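Local coordinates for protein B-agarase (Agarivorans gilvus, PDB 5Z6P) that is a glycoside hydrolase of family 50 with agarase activity, probably cleaving beta-galactosidic bonds of agarose, at residues H234-H239 and V742-M747; L674-F679 and N731-F736; L305-L310 and Y714-D719; G667-G672 and Q694-Y699. All blocks are in the same frame, centred on the assembly; numbering follows the deposited sequence.

Contact 1 of 4, residues H234-H239 and V742-M747; sequences HAQKIH and VPYQPM
The side-chain amide of Gln236 meets the chain at the start of helix 745-762 with both of its polar atoms. OE1 accepts the amide hydrogen of Gln745 N at 2.9 Å, in the carbonyl plane and on a lone pair, with an N-H...O angle of 156°. NE2 gives a hydrogen to Pro743 O at 3.0 Å; that bond is more bent, because the acceptor lies well out of the Gln236 amide plane. The extended chain beyond CG carries the amide across, and chi3 near -95° turns it so that its two ends reach successive peptide groups on either side of Tyr744, the N-cap residue. Gln745 N belongs to the first turn of the helix, whose positive end would probably favour an oxygen such as OE1 there. Beside the amide, Val742 divides its two methyls: CG1 rests 3.8 Å from Gln236 NE2, and CG2 packs on Ile238 CG1 at 3.7 Å. The Gln745 side chain, folded at chi2, bonds to Asp749 through NE2, while its CB lies near Gln236 OE1. In the type I turn from His234 to Lys237, Gln236 is the residue that reaches the start of helix 745-762. Ile238 also leans on Leu244 of helix 241-255, Pro743 touches Glu251 of the same helix and Arg424 and Trp428 of helix 413-428, and Tyr744 forms a cation-pi contact with Arg692 of helix 689-704.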
loop_
_atom_site.group_PDB
_atom_site.type_symbol
_atom_site.label_atom_id
_atom_site.label_comp_id
_atom_site.label_asym_id
_atom_site.label_seq_id
_atom_site.Cartn_x
_atom_site.Cartn_y
_atom_site.Cartn_z
ATOM N N HIS A 234 1.528 5.242 25.667
ATOM C CA HIS A 234 2.548 5.739 24.771
ATOM C C HIS A 234 2.584 7.250 24.897
ATOM O O HIS A 234 1.641 7.852 25.409
ATOM C CB HIS A 234 2.295 5.281 23.313
ATOM C CG HIS A 234 1.128 5.949 22.653
ATOM N ND1 HIS A 234 1.238 7.154 21.983
ATOM C CD2 HIS A 234 -0.173 5.588 22.560
ATOM C CE1 HIS A 234 0.054 7.503 21.519
ATOM N NE2 HIS A 234 -0.821 6.573 21.862
ATOM N N ALA A 235 3.676 7.848 24.431
ATOM C CA ALA A 235 3.993 9.250 24.693
ATOM C C ALA A 235 2.892 10.263 24.385
ATOM O O ALA A 235 2.774 11.268 25.082
ATOM C CB ALA A 235 5.252 9.638 23.928
ATOM N N GLN A 236 2.106 10.044 23.337
ATOM C CA GLN A 236 1.119 11.056 22.989
ATOM C C GLN A 236 -0.318 10.553 23.136
ATOM O O GLN A 236 -1.238 11.125 22.566
ATOM C CB GLN A 236 1.379 11.581 21.566
ATOM C CG GLN A 236 2.713 12.332 21.436
ATOM C CD GLN A 236 2.934 12.915 20.050
ATOM O OE1 GLN A 236 3.574 12.300 19.205
ATOM N NE2 GLN A 236 2.400 14.094 19.817
ATOM N N LYS A 237 -0.510 9.501 23.923
ATOM C CA LYS A 237 -1.867 9.016 24.209
ATOM C C LYS A 237 -2.732 10.076 24.922
ATOM O O LYS A 237 -2.242 10.825 25.759
ATOM C CB LYS A 237 -1.811 7.729 25.035
ATOM C CG LYS A 237 -3.170 7.193 25.401
ATOM C CD LYS A 237 -3.067 5.868 26.093
ATOM C CE LYS A 237 -4.423 5.414 26.563
ATOM N NZ LYS A 237 -4.372 4.061 27.137
ATOM N N ILE A 238 -4.008 10.152 24.549
ATOM C CA ILE A 238 -4.968 11.062 25.177
ATOM C C ILE A 238 -5.735 10.341 26.284
ATOM O O ILE A 238 -6.321 9.288 26.041
ATOM C CB ILE A 238 -5.977 11.638 24.145
ATOM C CG1 ILE A 238 -5.293 12.635 23.197
ATOM C CG2 ILE A 238 -7.144 12.308 24.840
ATOM C CD1 ILE A 238 -4.845 13.906 23.848
ATOM N N HIS A 239 -5.753 10.915 27.487
ATOM C CA HIS A 239 -6.377 10.258 28.651
ATOM C C HIS A 239 -7.703 10.851 29.111
ATOM O O HIS A 239 -8.383 10.253 29.933
ATOM C CB HIS A 239 -5.414 10.256 29.839
ATOM C CG HIS A 239 -4.068 9.687 29.517
ATOM N ND1 HIS A 239 -3.010 10.472 29.117
ATOM C CD2 HIS A 239 -3.617 8.414 29.518
ATOM C CE1 HIS A 239 -1.957 9.706 28.897
ATOM N NE2 HIS A 239 -2.299 8.452 29.129
ATOM N N VAL A 742 -4.271 13.552 17.125
ATOM C CA VAL A 742 -3.021 14.103 17.626
ATOM C C VAL A 742 -1.855 13.759 16.689
ATOM O O VAL A 742 -1.536 12.594 16.506
ATOM C CB VAL A 742 -2.679 13.596 19.041
ATOM C CG1 VAL A 742 -1.360 14.196 19.505
ATOM C CG2 VAL A 742 -3.785 13.930 20.020
ATOM N N PRO A 743 -1.196 14.781 16.124
ATOM C CA PRO A 743 -0.036 14.549 15.247
ATOM C C PRO A 743 1.128 13.832 15.945
ATOM O O PRO A 743 1.572 14.285 16.992
ATOM C CB PRO A 743 0.371 15.960 14.831
ATOM C CG PRO A 743 -0.878 16.775 14.986
ATOM C CD PRO A 743 -1.545 16.208 16.205
ATOM N N TYR A 744 1.580 12.709 15.386
ATOM C CA TYR A 744 2.767 12.032 15.876
ATOM C C TYR A 744 3.972 12.955 15.680
ATOM O O TYR A 744 4.256 13.381 14.562
ATOM C CB TYR A 744 2.991 10.702 15.154
ATOM C CG TYR A 744 2.011 9.587 15.506
ATOM C CD1 TYR A 744 2.131 8.885 16.694
ATOM C CD2 TYR A 744 0.990 9.229 14.637
ATOM C CE1 TYR A 744 1.263 7.861 17.020
ATOM C CE2 TYR A 744 0.109 8.196 14.948
ATOM C CZ TYR A 744 0.250 7.521 16.148
ATOM O OH TYR A 744 -0.601 6.508 16.473
ATOM N N GLN A 745 4.684 13.265 16.755
ATOM C CA GLN A 745 5.697 14.319 16.670
ATOM C C GLN A 745 6.885 14.000 15.750
ATOM O O GLN A 745 7.327 14.874 15.016
ATOM C CB GLN A 745 6.219 14.680 18.060
ATOM C CG GLN A 745 6.943 16.022 18.085
ATOM C CD GLN A 745 6.095 17.150 17.542
ATOM O OE1 GLN A 745 4.965 17.359 17.976
ATOM N NE2 GLN A 745 6.635 17.885 16.585
ATOM N N PRO A 746 7.416 12.764 15.789
ATOM C CA PRO A 746 8.529 12.534 14.861
ATOM C C PRO A 746 8.111 12.545 13.377
ATOM O O PRO A 746 8.956 12.825 12.547
ATOM C CB PRO A 746 9.050 11.148 15.264
ATOM C CG PRO A 746 8.530 10.928 16.660
ATOM C CD PRO A 746 7.202 11.611 16.682
ATOM N N MET A 747 6.846 12.258 13.059
ATOM C CA MET A 747 6.394 12.347 11.671
ATOM C C MET A 747 6.378 13.808 11.249
ATOM O O MET A 747 6.927 14.165 10.208
ATOM C CB MET A 747 5.007 11.708 11.475
ATOM C CG MET A 747 4.964 10.225 11.783
ATOM S SD MET A 747 6.189 9.238 10.898
ATOM C CE MET A 747 5.493 9.288 9.230
#

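Contact 2 of 4, residues L674-F679 and N731-F736; sequences LDSGFF and NYNIGF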
loop_
_atom_site.group_PDB
_atom_site.type_symbol
_atom_site.label_atom_id
_atom_site.label_comp_id
_atom_site.label_asym_id
_atom_site.label_seq_id
_atom_site.Cartn_x
_atom_site.Cartn_y
_atom_site.Cartn_z
ATOM N N LEU A 674 4.599 -0.410 16.345
ATOM C CA LEU A 674 3.632 -1.063 17.218
ATOM C C LEU A 674 3.623 -0.445 18.609
ATOM O O LEU A 674 2.950 -0.946 19.497
ATOM C CB LEU A 674 3.920 -2.566 17.329
ATOM C CG LEU A 674 3.817 -3.427 16.067
ATOM C CD1 LEU A 674 4.288 -4.840 16.333
ATOM C CD2 LEU A 674 2.407 -3.407 15.537
ATOM N N ASP A 675 4.373 0.636 18.805
ATOM C CA ASP A 675 4.482 1.214 20.131
ATOM C C ASP A 675 3.377 2.234 20.423
ATOM O O ASP A 675 3.369 2.842 21.481
ATOM C CB ASP A 675 5.881 1.843 20.338
ATOM C CG ASP A 675 6.162 3.010 19.395
ATOM O OD1 ASP A 675 5.547 3.056 18.319
ATOM O OD2 ASP A 675 6.997 3.888 19.731
ATOM N N SER A 676 2.433 2.422 19.510
ATOM C CA SER A 676 1.265 3.242 19.840
ATOM C C SER A 676 0.034 2.354 19.991
ATOM O O SER A 676 -1.083 2.805 19.845
ATOM C CB SER A 676 1.030 4.342 18.796
ATOM O OG SER A 676 0.761 3.817 17.507
ATOM N N GLY A 677 0.269 1.078 20.272
ATOM C CA GLY A 677 -0.784 0.175 20.687
ATOM C C GLY A 677 -1.559 -0.516 19.587
ATOM O O GLY A 677 -2.658 -0.973 19.817
ATOM N N PHE A 678 -0.965 -0.597 18.401
ATOM C CA PHE A 678 -1.586 -1.225 17.242
ATOM C C PHE A 678 -1.245 -2.699 17.206
ATOM O O PHE A 678 -0.318 -3.134 17.865
ATOM C CB PHE A 678 -1.120 -0.524 15.943
ATOM C CG PHE A 678 -1.909 0.695 15.617
ATOM C CD1 PHE A 678 -1.824 1.822 16.415
ATOM C CD2 PHE A 678 -2.768 0.707 14.530
ATOM C CE1 PHE A 678 -2.579 2.938 16.137
ATOM C CE2 PHE A 678 -3.530 1.810 14.239
ATOM C CZ PHE A 678 -3.441 2.938 15.042
ATOM N N PHE A 679 -2.000 -3.468 16.443
ATOM C CA PHE A 679 -1.709 -4.874 16.265
ATOM C C PHE A 679 -0.947 -5.167 14.969
ATOM O O PHE A 679 -0.519 -6.285 14.746
ATOM C CB PHE A 679 -3.003 -5.691 16.284
ATOM C CG PHE A 679 -3.818 -5.510 17.535
ATOM C CD1 PHE A 679 -3.383 -6.037 18.744
ATOM C CD2 PHE A 679 -5.026 -4.832 17.502
ATOM C CE1 PHE A 679 -4.134 -5.879 19.907
ATOM C CE2 PHE A 679 -5.789 -4.678 18.663
ATOM C CZ PHE A 679 -5.333 -5.195 19.867
ATOM N N ASN A 731 -5.612 -1.974 9.329
ATOM C CA ASN A 731 -5.487 -1.679 10.761
ATOM C C ASN A 731 -4.077 -1.299 11.190
ATOM O O ASN A 731 -3.593 -1.742 12.234
ATOM C CB ASN A 731 -5.972 -2.890 11.579
ATOM C CG ASN A 731 -5.200 -4.156 11.265
ATOM O OD1 ASN A 731 -4.507 -4.234 10.254
ATOM N ND2 ASN A 731 -5.307 -5.149 12.134
ATOM N N TYR A 732 -3.439 -0.452 10.386
ATOM C CA TYR A 732 -2.025 -0.157 10.520
ATOM C C TYR A 732 -1.775 1.139 11.252
ATOM O O TYR A 732 -2.493 2.112 11.064
ATOM C CB TYR A 732 -1.350 -0.042 9.139
ATOM C CG TYR A 732 -1.635 -1.136 8.143
ATOM C CD1 TYR A 732 -1.969 -2.416 8.560
ATOM C CD2 TYR A 732 -1.550 -0.889 6.781
ATOM C CE1 TYR A 732 -2.218 -3.414 7.648
ATOM C CE2 TYR A 732 -1.791 -1.886 5.849
ATOM C CZ TYR A 732 -2.122 -3.150 6.296
ATOM O OH TYR A 732 -2.373 -4.159 5.414
ATOM N N ASN A 733 -0.705 1.168 12.036
ATOM C CA ASN A 733 -0.212 2.425 12.576
ATOM C C ASN A 733 0.527 3.217 11.504
ATOM O O ASN A 733 1.734 3.247 11.507
ATOM C CB ASN A 733 0.703 2.167 13.798
ATOM C CG ASN A 733 1.461 3.404 14.245
ATOM O OD1 ASN A 733 2.649 3.336 14.542
ATOM N ND2 ASN A 733 0.785 4.543 14.262
ATOM N N ILE A 734 -0.202 3.869 10.599
ATOM C CA ILE A 734 0.446 4.584 9.492
ATOM C C ILE A 734 0.124 6.068 9.397
ATOM O O ILE A 734 0.581 6.746 8.497
ATOM C CB ILE A 734 0.090 3.939 8.137
ATOM C CG1 ILE A 734 -1.438 3.876 7.956
ATOM C CG2 ILE A 734 0.740 2.583 8.038
ATOM C CD1 ILE A 734 -1.879 3.639 6.529
ATOM N N GLY A 735 -0.650 6.585 10.336
ATOM C CA GLY A 735 -1.049 7.963 10.245
ATOM C C GLY A 735 0.016 8.981 10.615
ATOM O O GLY A 735 0.960 8.692 11.351
ATOM N N PHE A 736 -0.160 10.184 10.092
ATOM C CA PHE A 736 0.506 11.360 10.634
ATOM C C PHE A 736 -0.157 11.810 11.928
ATOM O O PHE A 736 0.508 12.360 12.804
ATOM C CB PHE A 736 0.514 12.498 9.621
ATOM C CG PHE A 736 1.838 12.669 8.951
ATOM C CD1 PHE A 736 2.322 11.688 8.105
ATOM C CD2 PHE A 736 2.620 13.789 9.200
ATOM C CE1 PHE A 736 3.556 11.826 7.502
ATOM C CE2 PHE A 736 3.852 13.936 8.606
ATOM C CZ PHE A 736 4.325 12.955 7.755
HETATM O O HOH W 1 -4.111 -2.625 14.884
#
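Asn733 OD1, on the side chain that lies against Phe678, accepts hydrogen bonds from Gln689 NE2 and Ala673 N, while ND2 of the same amide bonds to Asp719 OD1. Held at both ends, the amide can hardly flip. Its CB sits over one face of the Phe678 ring, 3.7 Å from the centroid and 20° off the normal, a CH-pi contact. Setting Asn733 CG opposite the backbone N (chi1 169°) carries the amide outward from that face toward Ser676, the two planes 37° apart. Asn733 is the centre of an inverse gamma turn, in the loop between strand 709-714 and helix 745-762; facing it is the loop between strand 664-668 and helix 689-704. Ser676 OG comes within 3.3 Å of Asn733 ND2 at too poor an angle for a bond and instead bonds to Tyr744 OH. At the ring edge, Asn731 O lies 3.5 Å from Phe678 CD2. A water joins the loops, donating to Asn731 O and accepting from Phe679 N, each at 2.8 Å.

Contact 3 of 4, residues L305-L310 and Y714-D719; sequences LDIIRL and YFQYID
Leu305 divides its two methyls between Tyr714 and Tyr717: CD2 packs on Tyr714 CB at 3.8 Å, and CD1 lies 3.7 Å from CD1 of the Tyr717 ring. Tyr717 CG, anti to the backbone N (chi1 -174°), carries the ring to that second methyl. Leu305 and Tyr714 form a parallel bridge where strands 299-305 and 709-714 run out of the central sheet, consistent with the barrel fold of this family. Asp306 N donates to Tyr714 O at 2.8 Å, almost straight (172°), and Tyr717 N donates to Asp306 O at 3.0 Å. Between the two bonds the Phe715-Gln716 peptide is cis without a proline, as at the end of the last barrel strand in many related glycosidases. Ile307 CG1 is wedged 3.6 Å from Phe715 CE2 and close to Gln716 OE1, while Asp306 OD2 lies at the edge of the Phe715 ring. A water spans the next step, donating to Ile307 O and accepting from Ile718 N at 2.7 Å. Asp306 OD1 is bonded to Asn435 N. Two backbone bonds and one water thus join the loops round the cis peptide, while other backbone groups bond to neighbouring segments; burial probably makes these bonds count for more.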
loop_
_atom_site.group_PDB
_atom_site.type_symbol
_atom_site.label_atom_id
_atom_site.label_comp_id
_atom_site.label_asym_id
_atom_site.label_seq_id
_atom_site.Cartn_x
_atom_site.Cartn_y
_atom_site.Cartn_z
ATOM N N LEU A 305 -0.054 14.378 1.906
ATOM C CA LEU A 305 -0.641 13.154 2.441
ATOM C C LEU A 305 -1.904 12.746 1.684
ATOM O O LEU A 305 -2.634 13.584 1.178
ATOM C CB LEU A 305 -0.984 13.331 3.922
ATOM C CG LEU A 305 0.059 14.034 4.805
ATOM C CD1 LEU A 305 -0.466 14.193 6.234
ATOM C CD2 LEU A 305 1.376 13.282 4.797
ATOM N N ASP A 306 -2.129 11.447 1.606
ATOM C CA ASP A 306 -3.329 10.907 1.012
ATOM C C ASP A 306 -4.468 10.799 2.033
ATOM O O ASP A 306 -4.236 10.836 3.237
ATOM C CB ASP A 306 -3.048 9.531 0.422
ATOM C CG ASP A 306 -2.020 9.569 -0.681
ATOM O OD1 ASP A 306 -1.962 10.557 -1.450
ATOM O OD2 ASP A 306 -1.258 8.593 -0.745
ATOM N N ILE A 307 -5.686 10.645 1.521
ATOM C CA ILE A 307 -6.885 10.411 2.323
ATOM C C ILE A 307 -7.126 11.563 3.305
ATOM O O ILE A 307 -7.020 11.403 4.505
ATOM C CB ILE A 307 -6.803 9.083 3.089
ATOM C CG1 ILE A 307 -6.307 7.959 2.175
ATOM C CG2 ILE A 307 -8.167 8.735 3.704
ATOM C CD1 ILE A 307 -7.354 7.437 1.196
ATOM N N ILE A 308 -7.448 12.733 2.774
ATOM C CA ILE A 308 -7.805 13.860 3.611
ATOM C C ILE A 308 -9.332 13.984 3.599
ATOM O O ILE A 308 -9.921 14.814 2.927
ATOM C CB ILE A 308 -7.090 15.131 3.145
ATOM C CG1 ILE A 308 -5.582 14.836 3.098
ATOM C CG2 ILE A 308 -7.379 16.285 4.100
ATOM C CD1 ILE A 308 -4.764 15.848 2.411
ATOM N N ARG A 309 -9.943 13.111 4.386
ATOM C CA ARG A 309 -11.381 12.901 4.393
ATOM C C ARG A 309 -11.683 11.968 5.561
ATOM O O ARG A 309 -10.749 11.419 6.166
ATOM C CB ARG A 309 -11.857 12.301 3.069
ATOM C CG ARG A 309 -11.333 10.894 2.801
ATOM C CD ARG A 309 -11.796 10.367 1.440
ATOM N NE ARG A 309 -11.586 8.930 1.302
ATOM C CZ ARG A 309 -11.727 8.266 0.156
ATOM N NH1 ARG A 309 -12.085 8.920 -0.945
ATOM N NH2 ARG A 309 -11.512 6.961 0.107
ATOM N N LEU A 310 -12.967 11.780 5.871
ATOM C CA LEU A 310 -13.355 10.970 7.024
ATOM C C LEU A 310 -13.767 9.543 6.650
ATOM O O LEU A 310 -13.769 8.654 7.490
ATOM C CB LEU A 310 -14.503 11.627 7.782
ATOM C CG LEU A 310 -14.237 12.931 8.518
ATOM C CD1 LEU A 310 -15.317 13.151 9.553
ATOM C CD2 LEU A 310 -12.852 12.960 9.143
ATOM N N TYR A 714 2.241 10.527 0.887
ATOM C CA TYR A 714 2.286 9.596 1.991
ATOM C C TYR A 714 0.885 9.079 2.348
ATOM O O TYR A 714 -0.059 9.846 2.525
ATOM C CB TYR A 714 2.951 10.258 3.215
ATOM C CG TYR A 714 3.048 9.358 4.432
ATOM C CD1 TYR A 714 1.951 9.168 5.272
ATOM C CD2 TYR A 714 4.212 8.685 4.732
ATOM C CE1 TYR A 714 2.022 8.345 6.360
ATOM C CE2 TYR A 714 4.293 7.853 5.829
ATOM C CZ TYR A 714 3.191 7.697 6.645
ATOM O OH TYR A 714 3.243 6.864 7.721
ATOM N N PHE A 715 0.770 7.763 2.458
ATOM C CA PHE A 715 -0.511 7.138 2.789
ATOM C C PHE A 715 -0.429 6.704 4.254
ATOM O O PHE A 715 0.169 5.684 4.541
ATOM C CB PHE A 715 -0.786 5.946 1.857
ATOM C CG PHE A 715 -2.214 5.440 1.887
ATOM C CD1 PHE A 715 -2.688 4.722 2.968
ATOM C CD2 PHE A 715 -3.064 5.656 0.821
ATOM C CE1 PHE A 715 -3.995 4.239 2.998
ATOM C CE2 PHE A 715 -4.374 5.173 0.845
ATOM C CZ PHE A 715 -4.830 4.457 1.938
ATOM N N GLN A 716 -1.056 7.427 5.179
ATOM C CA GLN A 716 -2.129 8.378 4.948
ATOM C C GLN A 716 -2.149 9.404 6.099
ATOM O O GLN A 716 -1.380 9.286 7.042
ATOM C CB GLN A 716 -3.481 7.645 4.868
ATOM C CG GLN A 716 -3.735 6.817 6.127
ATOM C CD GLN A 716 -5.059 6.057 6.139
ATOM O OE1 GLN A 716 -5.881 6.211 5.250
ATOM N NE2 GLN A 716 -5.261 5.233 7.172
ATOM N N TYR A 717 -3.029 10.397 6.003
ATOM C CA TYR A 717 -3.172 11.457 7.009
ATOM C C TYR A 717 -3.407 10.872 8.412
ATOM O O TYR A 717 -2.662 11.146 9.345
ATOM C CB TYR A 717 -4.330 12.362 6.626
ATOM C CG TYR A 717 -4.566 13.605 7.461
ATOM C CD1 TYR A 717 -3.557 14.167 8.234
ATOM C CD2 TYR A 717 -5.808 14.228 7.447
ATOM C CE1 TYR A 717 -3.771 15.306 8.968
ATOM C CE2 TYR A 717 -6.041 15.369 8.185
ATOM C CZ TYR A 717 -5.007 15.911 8.946
ATOM O OH TYR A 717 -5.213 17.055 9.687
ATOM N N ILE A 718 -4.433 10.037 8.513
ATOM C CA ILE A 718 -4.963 9.534 9.788
ATOM C C ILE A 718 -4.602 8.068 10.017
ATOM O O ILE A 718 -4.695 7.268 9.095
ATOM C CB ILE A 718 -6.507 9.697 9.823
ATOM C CG1 ILE A 718 -6.896 11.158 9.548
ATOM C CG2 ILE A 718 -7.105 9.189 11.129
ATOM C CD1 ILE A 718 -8.293 11.317 9.013
ATOM N N ASP A 719 -4.178 7.716 11.232
ATOM C CA ASP A 719 -4.079 6.311 11.634
ATOM C C ASP A 719 -5.293 5.488 11.144
ATOM O O ASP A 719 -6.419 5.990 11.171
ATOM C CB ASP A 719 -3.988 6.203 13.169
ATOM C CG ASP A 719 -2.557 6.053 13.683
ATOM O OD1 ASP A 719 -1.635 5.875 12.861
ATOM O OD2 ASP A 719 -2.366 6.085 14.925
HETATM O O HOH W 2 -6.128 9.500 6.521
#

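Contact 4 of 4, residues G667-G672 and Q694-Y699; sequences GEFHFG and QMFERY
Phe669 and Tyr699 join the end of strand 664-668 to helix 689-704; with the parallel strand 709-714 this makes a beta-alpha-beta crossover. Phe669 CB starts 3.4 Å from Tyr699 CZ, over the phenol face. Its CG, set between the backbone N and carbonyl (chi1 71°), lies against Tyr699 CZ and CE1; CD1 meets Tyr699 CE1, CD2 lies over Tyr699 CG at 3.5 Å, CE2 meets Tyr699 CG and CD1, and CE1 is farther from Tyr699 CE1. This is an offset stack, centroids 3.9 Å apart and planes within 8° of parallel. At the tip, Phe669 CZ reaches Phe696 CE2 at 3.7 Å, making an aromatic cluster. Tyr699 OH is hydrogen-bonded to Tyr644 O. Two residues on, Phe671 packs on Met695, a turn nearer the helix start. Met695 CB lies 3.6 Å from the ring centroid; the bend at chi3 brings CE to the CD1-CE1 side, while SD makes an oblique Met-aromatic contact 5.0 Å from the centroid. Tyr699 CB touches the ring edge, and Phe671 CE2 approaches Met695 O to 3.2 Å.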
loop_
_atom_site.group_PDB
_atom_site.type_symbol
_atom_site.label_atom_id
_atom_site.label_comp_id
_atom_site.label_asym_id
_atom_site.label_seq_id
_atom_site.Cartn_x
_atom_site.Cartn_y
_atom_site.Cartn_z
ATOM N N GLY A 667 2.723 7.855 -5.465
ATOM C CA GLY A 667 1.365 8.082 -5.000
ATOM C C GLY A 667 1.117 7.698 -3.548
ATOM O O GLY A 667 0.249 8.260 -2.904
ATOM N N GLU A 668 1.886 6.733 -3.055
ATOM C CA GLU A 668 1.720 6.155 -1.734
ATOM C C GLU A 668 3.019 5.550 -1.219
ATOM O O GLU A 668 3.752 4.914 -1.963
ATOM C CB GLU A 668 0.658 5.056 -1.742
ATOM C CG GLU A 668 -0.751 5.506 -2.077
ATOM C CD GLU A 668 -1.704 4.344 -2.262
ATOM O OE1 GLU A 668 -1.456 3.281 -1.682
ATOM O OE2 GLU A 668 -2.681 4.504 -3.005
ATOM N N PHE A 669 3.261 5.737 0.077
ATOM C CA PHE A 669 4.278 5.006 0.833
ATOM C C PHE A 669 3.979 5.224 2.308
ATOM O O PHE A 669 3.297 6.180 2.662
ATOM C CB PHE A 669 5.706 5.470 0.500
ATOM C CG PHE A 669 6.055 6.832 1.027
ATOM C CD1 PHE A 669 5.623 7.975 0.386
ATOM C CD2 PHE A 669 6.862 6.969 2.145
ATOM C CE1 PHE A 669 5.955 9.234 0.866
ATOM C CE2 PHE A 669 7.204 8.213 2.642
ATOM C CZ PHE A 669 6.752 9.355 2.007
ATOM N N HIS A 670 4.490 4.359 3.170
ATOM C CA HIS A 670 4.375 4.657 4.590
ATOM C C HIS A 670 5.324 3.891 5.473
ATOM O O HIS A 670 6.044 2.999 5.030
ATOM C CB HIS A 670 2.919 4.445 5.080
ATOM C CG HIS A 670 2.430 3.028 5.041
ATOM N ND1 HIS A 670 1.142 2.701 4.676
ATOM C CD2 HIS A 670 3.034 1.863 5.366
ATOM C CE1 HIS A 670 0.983 1.392 4.757
ATOM N NE2 HIS A 670 2.112 0.862 5.186
ATOM N N PHE A 671 5.286 4.262 6.747
ATOM C CA PHE A 671 6.023 3.581 7.792
ATOM C C PHE A 671 5.175 3.492 9.073
ATOM O O PHE A 671 4.630 4.490 9.527
ATOM C CB PHE A 671 7.345 4.318 8.049
ATOM C CG PHE A 671 8.234 4.359 6.851
ATOM C CD1 PHE A 671 8.949 3.244 6.473
ATOM C CD2 PHE A 671 8.323 5.503 6.072
ATOM C CE1 PHE A 671 9.752 3.283 5.358
ATOM C CE2 PHE A 671 9.126 5.532 4.960
ATOM C CZ PHE A 671 9.838 4.428 4.605
ATOM N N GLY A 672 5.045 2.288 9.621
ATOM C CA GLY A 672 4.365 2.100 10.883
ATOM C C GLY A 672 5.152 1.385 11.972
ATOM O O GLY A 672 6.216 0.816 11.725
ATOM N N GLN A 694 12.301 8.904 11.151
ATOM C CA GLN A 694 13.602 8.685 10.498
ATOM C C GLN A 694 13.424 7.987 9.146
ATOM O O GLN A 694 14.037 8.367 8.140
ATOM C CB GLN A 694 14.543 7.858 11.385
ATOM C CG GLN A 694 15.131 8.602 12.597
ATOM C CD GLN A 694 15.749 7.658 13.635
ATOM O OE1 GLN A 694 15.402 6.481 13.710
ATOM N NE2 GLN A 694 16.658 8.179 14.445
ATOM N N MET A 695 12.582 6.967 9.114
ATOM C CA MET A 695 12.420 6.234 7.874
ATOM C C MET A 695 11.666 7.067 6.845
ATOM O O MET A 695 11.924 6.943 5.656
ATOM C CB MET A 695 11.732 4.893 8.132
ATOM C CG MET A 695 12.618 3.959 8.956
ATOM S SD MET A 695 11.900 2.352 9.311
ATOM C CE MET A 695 12.065 1.559 7.702
ATOM N N PHE A 696 10.748 7.917 7.302
ATOM C CA PHE A 696 10.056 8.842 6.411
ATOM C C PHE A 696 11.095 9.715 5.697
ATOM O O PHE A 696 11.048 9.896 4.477
ATOM C CB PHE A 696 9.061 9.716 7.178
ATOM C CG PHE A 696 8.388 10.771 6.333
ATOM C CD1 PHE A 696 8.999 12.001 6.110
ATOM C CD2 PHE A 696 7.135 10.537 5.780
ATOM C CE1 PHE A 696 8.391 12.968 5.336
ATOM C CE2 PHE A 696 6.509 11.501 4.999
ATOM C CZ PHE A 696 7.144 12.723 4.768
ATOM N N GLU A 697 12.035 10.240 6.470
ATOM C CA GLU A 697 13.041 11.126 5.917
ATOM C C GLU A 697 13.926 10.387 4.929
ATOM O O GLU A 697 14.198 10.900 3.855
ATOM C CB GLU A 697 13.897 11.754 7.029
ATOM C CG GLU A 697 14.937 12.695 6.502
ATOM C CD GLU A 697 15.481 13.630 7.564
ATOM O OE1 GLU A 697 15.451 13.265 8.753
ATOM O OE2 GLU A 697 15.922 14.733 7.191
ATOM N N ARG A 698 14.366 9.187 5.290
ATOM C CA ARG A 698 15.217 8.397 4.416
ATOM C C ARG A 698 14.524 8.103 3.077
ATOM O O ARG A 698 15.137 8.206 2.016
ATOM C CB ARG A 698 15.624 7.091 5.089
ATOM C CG ARG A 698 16.754 7.224 6.115
ATOM C CD ARG A 698 17.178 5.838 6.621
ATOM N NE ARG A 698 17.195 5.807 8.075
ATOM C CZ ARG A 698 16.722 4.817 8.812
ATOM N NH1 ARG A 698 16.197 3.741 8.246
ATOM N NH2 ARG A 698 16.779 4.907 10.122
ATOM N N TYR A 699 13.248 7.744 3.139
ATOM C CA TYR A 699 12.464 7.543 1.927
ATOM C C TYR A 699 12.495 8.802 1.095
ATOM O O TYR A 699 12.852 8.756 -0.066
ATOM C CB TYR A 699 11.013 7.158 2.243
ATOM C CG TYR A 699 10.194 6.691 1.024
ATOM C CD1 TYR A 699 9.727 7.588 0.068
ATOM C CD2 TYR A 699 9.871 5.350 0.863
ATOM C CE1 TYR A 699 8.952 7.141 -1.039
ATOM C CE2 TYR A 699 9.117 4.901 -0.240
ATOM C CZ TYR A 699 8.664 5.789 -1.175
ATOM O OH TYR A 699 7.919 5.308 -2.234
#

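In the fold
From the N terminus, the loop 234-239, which leads into helix 241-255, is the first half of contact 1; its partner 742-747 opens helix 745-762 near the chain's end, so the other three contacts all nest within that closure. Contact 3 begins next, at the end of strand 299-305, and closes after strand 709-714. Inside it contact 4 makes a short loop from strand 664-668 to helix 689-704. Contact 2 starts within contact 4, at 674-679, and finishes beyond contact 3, at 731-736, so it crosses both. A probable backbone hydrogen bond from Tyr744 N to Phe736 O joins contacts 1 and 2, and another from Phe715 N to Phe669 O joins contacts 3 and 4.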